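Local atomic coordinates of putative eukaryotic translation initiation factor eIF-4E (Leishmania major, PDB entry 5WB5), a protein that probably binds the 7-methylguanosine cap of messenger RNA, including the trypanosomatid cap 4, and acts as an initiation factor in translation. Residues A26-D32 / L46-V52; S75-Q81 / T165-K171; A92-G97 / V180-A185. All blocks are in the same frame, centred on the assembly; numbering follows the deposited sequence.

Contact 1. Residues A26-D32 / L46-V52; sequences AWTLWYD and LVPIMTV
A26 lays its small CB near T51 CG2, and the next residue begins the regular antiparallel pairing. W27 N donates to V52 O at 3.0 Å, and V52 N returns a bond to W27 O; W27 CB also packs on V52 CG2 at 3.8 Å. T28 faces the other way. Its OG1 lies anti to the carbonyl carbon (chi1 -55°), as does that of T51, which brings the two hydroxyls within hydrogen-bonding distance, OG1 to OG1 3.2 Å. At L29 the opposing strand carries one extra residue, a beta bulge: L29 N is bonded to M50 O, whereas L29 O accepts from I49 N. W30 then pairs with P48. The proline ring lies across the benzo part of the indole, and P48 CB stands 3.7 Å from the centroid of the six-membered ring in a CH-pi contact over its face; a flat, electron-rich surface suits the polarised proline CH groups. Y31 N bonds V47 O at 3.1 Å, and Y31 CB meets I49 CD1 at 3.6 Å. Last, D32 and L46 run side by side. Strand 47-54 is an edge strand of the sheet within this chain, with 22-32 between it and 75-81; helix 55-64 covers L29, M50 and V52, and an aromatic side chain of the other protein chain packs on I49.

Contact 2. Residues S75-Q81 / T165-K171; sequences SQYHFFQ and TGIVMSK
Strands 75-81 and 164-171 form the middle of the curved antiparallel sheet of the eIF4E fold, and the second of them carries a classic beta bulge, T165 and G166 both facing W181 of the next strand. Across the pair the backbone bonds are regular: Y77 and M169 exchange two, F79 and I167 another two, with I167 N to F79 O at 2.9 Å, and Q81 N closes the series on T165 O. Side chains alternate between the faces. On one, F79 CB meets I167 CG1 at 3.7 Å and Y77 lies beside M169; apolar F79, I167 and M169 suit the cover of helix 133-147, whose W138 touches I167 and M169, while the hydroxyl of Y77 is bonded to K66 O. On the opposite face the ring of F80 lies over G166, which has no side chain, with G166 CA 3.6 Å from the ring centroid and almost on its normal (10°). With CG anti to the carbonyl carbon (chi1 -83°), the ring turns back across the neighbouring strand, and V168 CG2 reaches its edge in plane, 3.5 Å from F80 CE1. The same methyl, V168 CG2, is also 3.7 Å from H78 ND1, so it sits between the two aromatic side chains. Farther along, S170 OG donates to Q76 OE1 at 3.0 Å from above the amide plane, which is not lone-pair geometry, so the bond is probably weaker than one made in that plane. Both faces are thus largely apolar or aromatic in the middle, with polar groups gathered at the Q76-S170 and S75-K171 end; what sets the second face apart is F80 lying on the backbone CH of G166.

Contact 3. Residues A92-G97 / V180-A185; sequences ANKKGG and VWVSDA
W181 meets segment 92-97 at its base and along its ring, where the short helix 91-94 and the start of strand 97-104 are tied to the end of strand 175-182. W181 CB sits 4.0 Å from G97 O, the same carbonyl oxygen that accepts the backbone bond from V182 N at 2.9 Å. Because CG is anti to the carbonyl carbon (chi1 -70°), the indole swings to the side of its backbone N and passes N93. There W181 CE3 comes 3.7 Å from N93 ND2, and CZ3, one atom farther out, is still 4.0 Å from the same nitrogen. N93 CG lies in the ring plane, and the amide and indole planes stand at 81°. An amide placed at the ring's rim does not donate into the pi cloud; its hydrogen bonds run instead from ND2 to M87 O and between OD1 and the hydroxyl of T165. F80, edge-to-face, and H215 also meet the indole. Beyond it the two backbones stay close: G96, lacking a side chain, lets its CA come 3.8 Å from that of S183, and compact A185 sets its CB 3.4 Å from K95 O. Glycine and alanine suit a place where main chain lies on main chain. The chemistry implies a joint held chiefly by backbone contact and van der Waals packing, with a single cross-segment hydrogen bond and an asparagine amide fixed from outside both segments.

All three contacts reach one antiparallel sheet. Contacts 1 and 2, whose centres are 9 Å apart, meet where strands 22-32 and 75-81 lie side by side: W30 N lies 2.9 Å from H78 O and T28 N 2.9 Å from F80 O, both probably hydrogen-bonded. Contact 3 lies about 14 Å from contact 2, centre to centre, and joins it through T165, whose OG1 is 2.7 Å from N93 OD1 and 2.7 Å from W181 O. F80 also meets W181 edge-to-face, linking the two contacts. Contacts 1 and 3 do not touch, their nearest atoms being about 7 Å apart. The other protein chain packs on contact 1 and on Y77 of contact 2, but leaves contact 3 untouched.

Contact 1. Residues A26-D32 / L46-V52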
loop_
_atom_site.group_PDB
_atom_site.type_symbol
_atom_site.label_atom_id
_atom_site.label_comp_id
_atom_site.label_asym_id
_atom_site.label_seq_id
_atom_site.Cartn_x
_atom_site.Cartn_y
_atom_site.Cartn_z
ATOM N N ALA A 26 -0.899 -5.725 -11.969
ATOM C CA ALA A 26 -0.735 -6.544 -10.781
ATOM C C ALA A 26 0.016 -5.754 -9.714
ATOM O O ALA A 26 0.752 -4.810 -10.011
ATOM C CB ALA A 26 0.014 -7.834 -11.113
ATOM N N TRP A 27 -0.186 -6.140 -8.454
ATOM C CA TRP A 27 0.434 -5.424 -7.343
ATOM C C TRP A 27 0.872 -6.411 -6.276
ATOM O O TRP A 27 0.108 -7.305 -5.907
ATOM C CB TRP A 27 -0.529 -4.397 -6.738
ATOM C CG TRP A 27 -0.928 -3.324 -7.693
ATOM C CD1 TRP A 27 -1.938 -3.376 -8.604
ATOM C CD2 TRP A 27 -0.323 -2.035 -7.838
ATOM N NE1 TRP A 27 -2.002 -2.203 -9.308
ATOM C CE2 TRP A 27 -1.022 -1.359 -8.857
ATOM C CE3 TRP A 27 0.741 -1.388 -7.204
ATOM C CZ2 TRP A 27 -0.694 -0.066 -9.258
ATOM C CZ3 TRP A 27 1.067 -0.102 -7.605
ATOM C CH2 TRP A 27 0.350 0.545 -8.623
ATOM N N THR A 28 2.090 -6.238 -5.774
ATOM C CA THR A 28 2.655 -7.108 -4.755
ATOM C C THR A 28 2.761 -6.358 -3.433
ATOM O O THR A 28 3.137 -5.177 -3.401
ATOM C CB THR A 28 4.036 -7.618 -5.172
ATOM O OG1 THR A 28 3.952 -8.248 -6.457
ATOM C CG2 THR A 28 4.570 -8.618 -4.156
ATOM N N LEU A 29 2.432 -7.064 -2.350
ATOM C CA LEU A 29 2.489 -6.546 -0.990
ATOM C C LEU A 29 3.704 -7.119 -0.267
ATOM O O LEU A 29 4.023 -8.304 -0.408
ATOM C CB LEU A 29 1.205 -6.898 -0.227
ATOM C CG LEU A 29 1.142 -6.624 1.281
ATOM C CD1 LEU A 29 1.069 -5.142 1.578
ATOM C CD2 LEU A 29 -0.043 -7.347 1.911
ATOM N N TRP A 30 4.371 -6.267 0.512
ATOM C CA TRP A 30 5.549 -6.632 1.282
ATOM C C TRP A 30 5.393 -6.101 2.701
ATOM O O TRP A 30 4.669 -5.131 2.942
ATOM C CB TRP A 30 6.836 -6.066 0.666
ATOM C CG TRP A 30 6.935 -6.168 -0.837
ATOM C CD1 TRP A 30 6.096 -5.609 -1.762
ATOM C CD2 TRP A 30 7.958 -6.841 -1.582
ATOM N NE1 TRP A 30 6.526 -5.909 -3.034
ATOM C CE2 TRP A 30 7.666 -6.663 -2.951
ATOM C CE3 TRP A 30 9.086 -7.583 -1.224
ATOM C CZ2 TRP A 30 8.463 -7.200 -3.959
ATOM C CZ3 TRP A 30 9.875 -8.117 -2.227
ATOM C CH2 TRP A 30 9.559 -7.921 -3.579
ATOM N N TYR A 31 6.098 -6.736 3.638
ATOM C CA TYR A 31 6.094 -6.336 5.041
ATOM C C TYR A 31 7.493 -6.473 5.617
ATOM O O TYR A 31 8.151 -7.494 5.407
ATOM C CB TYR A 31 5.135 -7.194 5.866
ATOM C CG TYR A 31 5.314 -7.063 7.364
ATOM C CD1 TYR A 31 6.221 -7.865 8.051
ATOM C CD2 TYR A 31 4.573 -6.146 8.094
ATOM C CE1 TYR A 31 6.384 -7.751 9.416
ATOM C CE2 TYR A 31 4.727 -6.027 9.458
ATOM C CZ TYR A 31 5.630 -6.830 10.116
ATOM O OH TYR A 31 5.777 -6.703 11.479
ATOM N N ASP A 32 7.948 -5.456 6.348
ATOM C CA ASP A 32 9.239 -5.569 7.024
ATOM C C ASP A 32 9.156 -4.956 8.415
ATOM O O ASP A 32 8.260 -4.164 8.716
ATOM C CB ASP A 32 10.385 -4.932 6.219
ATOM C CG ASP A 32 10.266 -3.425 6.092
ATOM O OD1 ASP A 32 9.436 -2.819 6.797
ATOM O OD2 ASP A 32 11.015 -2.843 5.278
ATOM N N LEU A 46 13.135 -7.446 3.256
ATOM C CA LEU A 46 11.789 -7.337 2.723
ATOM C C LEU A 46 11.198 -8.719 2.465
ATOM O O LEU A 46 11.877 -9.615 1.955
ATOM C CB LEU A 46 11.780 -6.519 1.431
ATOM C CG LEU A 46 12.243 -5.070 1.568
ATOM C CD1 LEU A 46 12.455 -4.470 0.193
ATOM C CD2 LEU A 46 11.241 -4.244 2.368
ATOM N N VAL A 47 9.924 -8.881 2.809
ATOM C CA VAL A 47 9.225 -10.153 2.688
ATOM C C VAL A 47 7.990 -9.941 1.815
ATOM O O VAL A 47 6.996 -9.371 2.246
ATOM C CB VAL A 47 8.821 -10.699 4.076
ATOM C CG1 VAL A 47 8.117 -12.047 3.936
ATOM C CG2 VAL A 47 10.042 -10.810 4.978
ATOM N N PRO A 48 8.024 -10.408 0.557
ATOM C CA PRO A 48 6.815 -10.322 -0.279
ATOM C C PRO A 48 5.752 -11.291 0.215
ATOM O O PRO A 48 6.036 -12.460 0.485
ATOM C CB PRO A 48 7.323 -10.698 -1.677
ATOM C CG PRO A 48 8.523 -11.532 -1.427
ATOM C CD PRO A 48 9.156 -10.995 -0.173
ATOM N N ILE A 49 4.518 -10.796 0.325
ATOM C CA ILE A 49 3.442 -11.565 0.943
ATOM C C ILE A 49 2.504 -12.135 -0.111
ATOM O O ILE A 49 2.270 -13.348 -0.154
ATOM C CB ILE A 49 2.666 -10.701 1.953
ATOM C CG1 ILE A 49 3.588 -10.300 3.106
ATOM C CG2 ILE A 49 1.440 -11.460 2.477
ATOM C CD1 ILE A 49 2.948 -9.394 4.134
ATOM N N MET A 50 1.949 -11.272 -0.960
ATOM C CA MET A 50 0.898 -11.699 -1.870
ATOM C C MET A 50 0.834 -10.761 -3.065
ATOM O O MET A 50 1.045 -9.551 -2.939
ATOM C CB MET A 50 -0.454 -11.735 -1.151
ATOM C CG MET A 50 -1.626 -12.139 -2.019
ATOM S SD MET A 50 -3.167 -12.106 -1.084
ATOM C CE MET A 50 -4.351 -12.406 -2.398
ATOM N N THR A 51 0.525 -11.336 -4.223
ATOM C CA THR A 51 0.300 -10.578 -5.444
ATOM C C THR A 51 -1.177 -10.628 -5.809
ATOM O O THR A 51 -1.814 -11.685 -5.731
ATOM C CB THR A 51 1.143 -11.123 -6.600
ATOM O OG1 THR A 51 2.530 -11.058 -6.252
ATOM C CG2 THR A 51 0.913 -10.311 -7.876
ATOM N N VAL A 52 -1.715 -9.478 -6.206
ATOM C CA VAL A 52 -3.121 -9.326 -6.547
ATOM C C VAL A 52 -3.223 -8.893 -8.002
ATOM O O VAL A 52 -2.480 -8.013 -8.455
ATOM C CB VAL A 52 -3.825 -8.308 -5.625
ATOM C CG1 VAL A 52 -3.765 -8.775 -4.179
ATOM C CG2 VAL A 52 -3.203 -6.929 -5.767
#

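Contact 2. Residues S75-Q81 / T165-K171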
loop_
_atom_site.group_PDB
_atom_site.type_symbol
_atom_site.label_atom_id
_atom_site.label_comp_id
_atom_site.label_asym_id
_atom_site.label_seq_id
_atom_site.Cartn_x
_atom_site.Cartn_y
_atom_site.Cartn_z
ATOM N N SER A 75 7.151 -1.275 11.779
ATOM C CA SER A 75 6.722 -2.124 10.680
ATOM C C SER A 75 6.450 -1.262 9.456
ATOM O O SER A 75 6.183 -0.063 9.561
ATOM C CB SER A 75 5.466 -2.925 11.049
ATOM O OG SER A 75 5.724 -3.817 12.118
ATOM N N GLN A 76 6.531 -1.882 8.281
ATOM C CA GLN A 76 6.218 -1.175 7.045
ATOM C C GLN A 76 5.523 -2.105 6.065
ATOM O O GLN A 76 6.026 -3.199 5.775
ATOM C CB GLN A 76 7.472 -0.588 6.386
ATOM C CG GLN A 76 8.337 0.254 7.308
ATOM C CD GLN A 76 9.511 0.911 6.597
ATOM O OE1 GLN A 76 10.184 1.770 7.166
ATOM N NE2 GLN A 76 9.765 0.512 5.353
ATOM N N TYR A 77 4.366 -1.649 5.573
ATOM C CA TYR A 77 3.696 -2.227 4.415
ATOM C C TYR A 77 4.214 -1.544 3.157
ATOM O O TYR A 77 4.271 -0.312 3.093
ATOM C CB TYR A 77 2.176 -2.036 4.489
ATOM C CG TYR A 77 1.412 -2.971 5.404
ATOM C CD1 TYR A 77 1.650 -4.341 5.402
ATOM C CD2 TYR A 77 0.433 -2.480 6.261
ATOM C CE1 TYR A 77 0.943 -5.191 6.236
ATOM C CE2 TYR A 77 -0.278 -3.321 7.098
ATOM C CZ TYR A 77 -0.021 -4.674 7.080
ATOM O OH TYR A 77 -0.728 -5.512 7.912
ATOM N N HIS A 78 4.579 -2.342 2.160
ATOM C CA HIS A 78 4.904 -1.845 0.832
ATOM C C HIS A 78 3.908 -2.448 -0.145
ATOM O O HIS A 78 3.499 -3.598 0.016
ATOM C CB HIS A 78 6.333 -2.216 0.412
ATOM C CG HIS A 78 7.365 -1.962 1.468
ATOM N ND1 HIS A 78 8.229 -0.890 1.422
ATOM C CD2 HIS A 78 7.676 -2.648 2.595
ATOM C CE1 HIS A 78 9.025 -0.922 2.477
ATOM N NE2 HIS A 78 8.710 -1.979 3.204
ATOM N N PHE A 79 3.523 -1.680 -1.158
ATOM C CA PHE A 79 2.535 -2.130 -2.138
ATOM C C PHE A 79 2.962 -1.545 -3.477
ATOM O O PHE A 79 2.755 -0.354 -3.726
ATOM C CB PHE A 79 1.133 -1.682 -1.739
ATOM C CG PHE A 79 0.039 -2.277 -2.575
ATOM C CD1 PHE A 79 -0.358 -3.589 -2.387
ATOM C CD2 PHE A 79 -0.609 -1.516 -3.535
ATOM C CE1 PHE A 79 -1.371 -4.136 -3.150
ATOM C CE2 PHE A 79 -1.620 -2.057 -4.300
ATOM C CZ PHE A 79 -2.004 -3.368 -4.106
ATOM N N PHE A 80 3.575 -2.371 -4.325
ATOM C CA PHE A 80 4.227 -1.877 -5.534
ATOM C C PHE A 80 3.811 -2.697 -6.742
ATOM O O PHE A 80 3.475 -3.877 -6.623
ATOM C CB PHE A 80 5.756 -1.912 -5.401
ATOM C CG PHE A 80 6.325 -0.719 -4.695
ATOM C CD1 PHE A 80 6.081 -0.516 -3.347
ATOM C CD2 PHE A 80 7.098 0.206 -5.380
ATOM C CE1 PHE A 80 6.597 0.587 -2.693
ATOM C CE2 PHE A 80 7.617 1.309 -4.734
ATOM C CZ PHE A 80 7.368 1.500 -3.385
ATOM N N GLN A 81 3.845 -2.062 -7.915
ATOM C CA GLN A 81 3.534 -2.782 -9.143
ATOM C C GLN A 81 4.386 -4.041 -9.238
ATOM O O GLN A 81 5.534 -4.077 -8.785
ATOM C CB GLN A 81 3.769 -1.895 -10.368
ATOM C CG GLN A 81 3.661 -2.643 -11.691
ATOM C CD GLN A 81 3.617 -1.719 -12.891
ATOM O OE1 GLN A 81 3.555 -0.498 -12.747
ATOM N NE2 GLN A 81 3.641 -2.299 -14.086
ATOM N N THR A 165 4.433 4.112 -9.040
ATOM C CA THR A 165 5.023 2.782 -8.970
ATOM C C THR A 165 4.640 2.026 -7.709
ATOM O O THR A 165 4.607 0.787 -7.729
ATOM C CB THR A 165 6.551 2.866 -9.047
ATOM O OG1 THR A 165 7.051 3.607 -7.927
ATOM C CG2 THR A 165 6.988 3.542 -10.339
ATOM N N GLY A 166 4.366 2.725 -6.614
ATOM C CA GLY A 166 3.956 2.021 -5.412
ATOM C C GLY A 166 3.618 2.970 -4.286
ATOM O O GLY A 166 3.600 4.189 -4.455
ATOM N N ILE A 167 3.340 2.380 -3.121
ATOM C CA ILE A 167 3.045 3.122 -1.903
ATOM C C ILE A 167 3.628 2.367 -0.716
ATOM O O ILE A 167 3.879 1.161 -0.774
ATOM C CB ILE A 167 1.530 3.351 -1.682
ATOM C CG1 ILE A 167 0.784 2.018 -1.626
ATOM C CG2 ILE A 167 0.961 4.241 -2.777
ATOM C CD1 ILE A 167 -0.665 2.149 -1.209
ATOM N N VAL A 168 3.831 3.100 0.373
ATOM C CA VAL A 168 4.457 2.563 1.578
ATOM C C VAL A 168 3.789 3.197 2.789
ATOM O O VAL A 168 3.694 4.424 2.886
ATOM C CB VAL A 168 5.980 2.823 1.612
ATOM C CG1 VAL A 168 6.606 2.218 2.867
ATOM C CG2 VAL A 168 6.660 2.270 0.366
ATOM N N MET A 169 3.326 2.359 3.708
ATOM C CA MET A 169 2.892 2.795 5.027
ATOM C C MET A 169 3.959 2.366 6.024
ATOM O O MET A 169 4.425 1.224 5.980
ATOM C CB MET A 169 1.531 2.194 5.392
ATOM C CG MET A 169 1.090 2.484 6.814
ATOM S SD MET A 169 0.996 4.255 7.150
ATOM C CE MET A 169 -0.613 4.644 6.479
ATOM N N SER A 170 4.356 3.281 6.906
ATOM C CA SER A 170 5.456 3.043 7.837
ATOM C C SER A 170 5.007 3.431 9.239
ATOM O O SER A 170 4.816 4.617 9.528
ATOM C CB SER A 170 6.697 3.834 7.423
ATOM O OG SER A 170 7.840 3.416 8.149
ATOM N N LYS A 171 4.829 2.433 10.099
ATOM C CA LYS A 171 4.470 2.667 11.489
ATOM C C LYS A 171 5.719 3.094 12.253
ATOM O O LYS A 171 6.679 2.323 12.358
ATOM C CB LYS A 171 3.872 1.395 12.087
ATOM C CG LYS A 171 3.128 1.586 13.393
ATOM C CD LYS A 171 1.692 1.998 13.161
ATOM C CE LYS A 171 0.907 2.021 14.462
ATOM N NZ LYS A 171 0.705 0.653 15.013
#

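Contact 3. Residues A92-G97 / V180-A185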
loop_
_atom_site.group_PDB
_atom_site.type_symbol
_atom_site.label_atom_id
_atom_site.label_comp_id
_atom_site.label_asym_id
_atom_site.label_seq_id
_atom_site.Cartn_x
_atom_site.Cartn_y
_atom_site.Cartn_z
ATOM N N ALA A 92 12.579 1.327 -11.762
ATOM C CA ALA A 92 11.328 2.073 -11.794
ATOM C C ALA A 92 11.366 3.276 -10.861
ATOM O O ALA A 92 10.661 4.263 -11.099
ATOM C CB ALA A 92 10.166 1.153 -11.423
ATOM N N ASN A 93 12.179 3.217 -9.807
ATOM C CA ASN A 93 12.247 4.277 -8.810
ATOM C C ASN A 93 13.542 5.075 -8.868
ATOM O O ASN A 93 13.717 5.997 -8.065
ATOM C CB ASN A 93 12.080 3.685 -7.406
ATOM C CG ASN A 93 10.825 2.854 -7.270
ATOM O OD1 ASN A 93 9.763 3.227 -7.767
ATOM N ND2 ASN A 93 10.939 1.714 -6.598
ATOM N N LYS A 94 14.450 4.752 -9.790
ATOM C CA LYS A 94 15.746 5.423 -9.815
ATOM C C LYS A 94 15.590 6.913 -10.104
ATOM O O LYS A 94 16.135 7.757 -9.383
ATOM C CB LYS A 94 16.658 4.757 -10.849
ATOM C CG LYS A 94 16.177 4.884 -12.287
ATOM C CD LYS A 94 17.053 4.116 -13.258
ATOM C CE LYS A 94 16.527 4.240 -14.679
ATOM N NZ LYS A 94 17.459 3.654 -15.681
ATOM N N LYS A 95 14.839 7.257 -11.152
ATOM C CA LYS A 95 14.675 8.657 -11.528
ATOM C C LYS A 95 13.626 9.358 -10.679
ATOM O O LYS A 95 13.709 10.574 -10.476
ATOM C CB LYS A 95 14.291 8.769 -13.005
ATOM C CG LYS A 95 15.377 8.337 -13.976
ATOM C CD LYS A 95 14.888 8.391 -15.415
ATOM C CE LYS A 95 15.970 7.948 -16.387
ATOM N NZ LYS A 95 15.490 7.936 -17.796
ATOM N N GLY A 96 12.645 8.617 -10.177
ATOM C CA GLY A 96 11.539 9.207 -9.459
ATOM C C GLY A 96 11.863 9.464 -8.002
ATOM O O GLY A 96 13.012 9.431 -7.559
ATOM N N GLY A 97 10.804 9.728 -7.246
ATOM C CA GLY A 97 10.913 9.969 -5.823
ATOM C C GLY A 97 9.675 9.507 -5.084
ATOM O O GLY A 97 8.941 8.636 -5.566
ATOM N N VAL A 180 3.839 7.816 -1.387
ATOM C CA VAL A 180 3.499 7.395 -2.739
ATOM C C VAL A 180 4.765 7.525 -3.573
ATOM O O VAL A 180 5.245 8.640 -3.814
ATOM C CB VAL A 180 2.354 8.231 -3.327
ATOM C CG1 VAL A 180 1.992 7.747 -4.728
ATOM C CG2 VAL A 180 1.143 8.184 -2.415
ATOM N N TRP A 181 5.323 6.388 -3.984
ATOM C CA TRP A 181 6.535 6.352 -4.790
ATOM C C TRP A 181 6.156 6.428 -6.262
ATOM O O TRP A 181 5.466 5.534 -6.781
ATOM C CB TRP A 181 7.339 5.079 -4.522
ATOM C CG TRP A 181 7.985 5.016 -3.174
ATOM C CD1 TRP A 181 7.506 5.533 -2.004
ATOM C CD2 TRP A 181 9.239 4.400 -2.856
ATOM N NE1 TRP A 181 8.382 5.273 -0.977
ATOM C CE2 TRP A 181 9.455 4.580 -1.474
ATOM C CE3 TRP A 181 10.199 3.713 -3.606
ATOM C CZ2 TRP A 181 10.589 4.097 -0.826
ATOM C CZ3 TRP A 181 11.325 3.234 -2.961
ATOM C CH2 TRP A 181 11.510 3.428 -1.584
ATOM N N VAL A 182 6.626 7.487 -6.926
ATOM C CA VAL A 182 6.398 7.712 -8.349
ATOM C C VAL A 182 7.659 7.333 -9.119
ATOM O O VAL A 182 8.613 6.794 -8.544
ATOM C CB VAL A 182 6.001 9.175 -8.623
ATOM C CG1 VAL A 182 4.760 9.542 -7.828
ATOM C CG2 VAL A 182 7.147 10.122 -8.285
ATOM N N SER A 183 7.679 7.627 -10.421
ATOM C CA SER A 183 8.783 7.250 -11.293
ATOM C C SER A 183 9.528 8.432 -11.894
ATOM O O SER A 183 10.726 8.311 -12.157
ATOM C CB SER A 183 8.276 6.364 -12.442
ATOM O OG SER A 183 7.358 7.064 -13.262
ATOM N N ASP A 184 8.862 9.562 -12.117
ATOM C CA ASP A 184 9.473 10.734 -12.741
ATOM C C ASP A 184 9.412 11.891 -11.751
ATOM O O ASP A 184 8.340 12.456 -11.511
ATOM C CB ASP A 184 8.763 11.089 -14.048
ATOM C CG ASP A 184 9.422 12.246 -14.778
ATOM O OD1 ASP A 184 10.563 12.081 -15.261
ATOM O OD2 ASP A 184 8.796 13.322 -14.875
ATOM N N ALA A 185 10.563 12.242 -11.176
ATOM C CA ALA A 185 10.636 13.343 -10.226
ATOM C C ALA A 185 10.572 14.710 -10.896
ATOM O O ALA A 185 10.394 15.713 -10.198
ATOM C CB ALA A 185 11.921 13.240 -9.404
#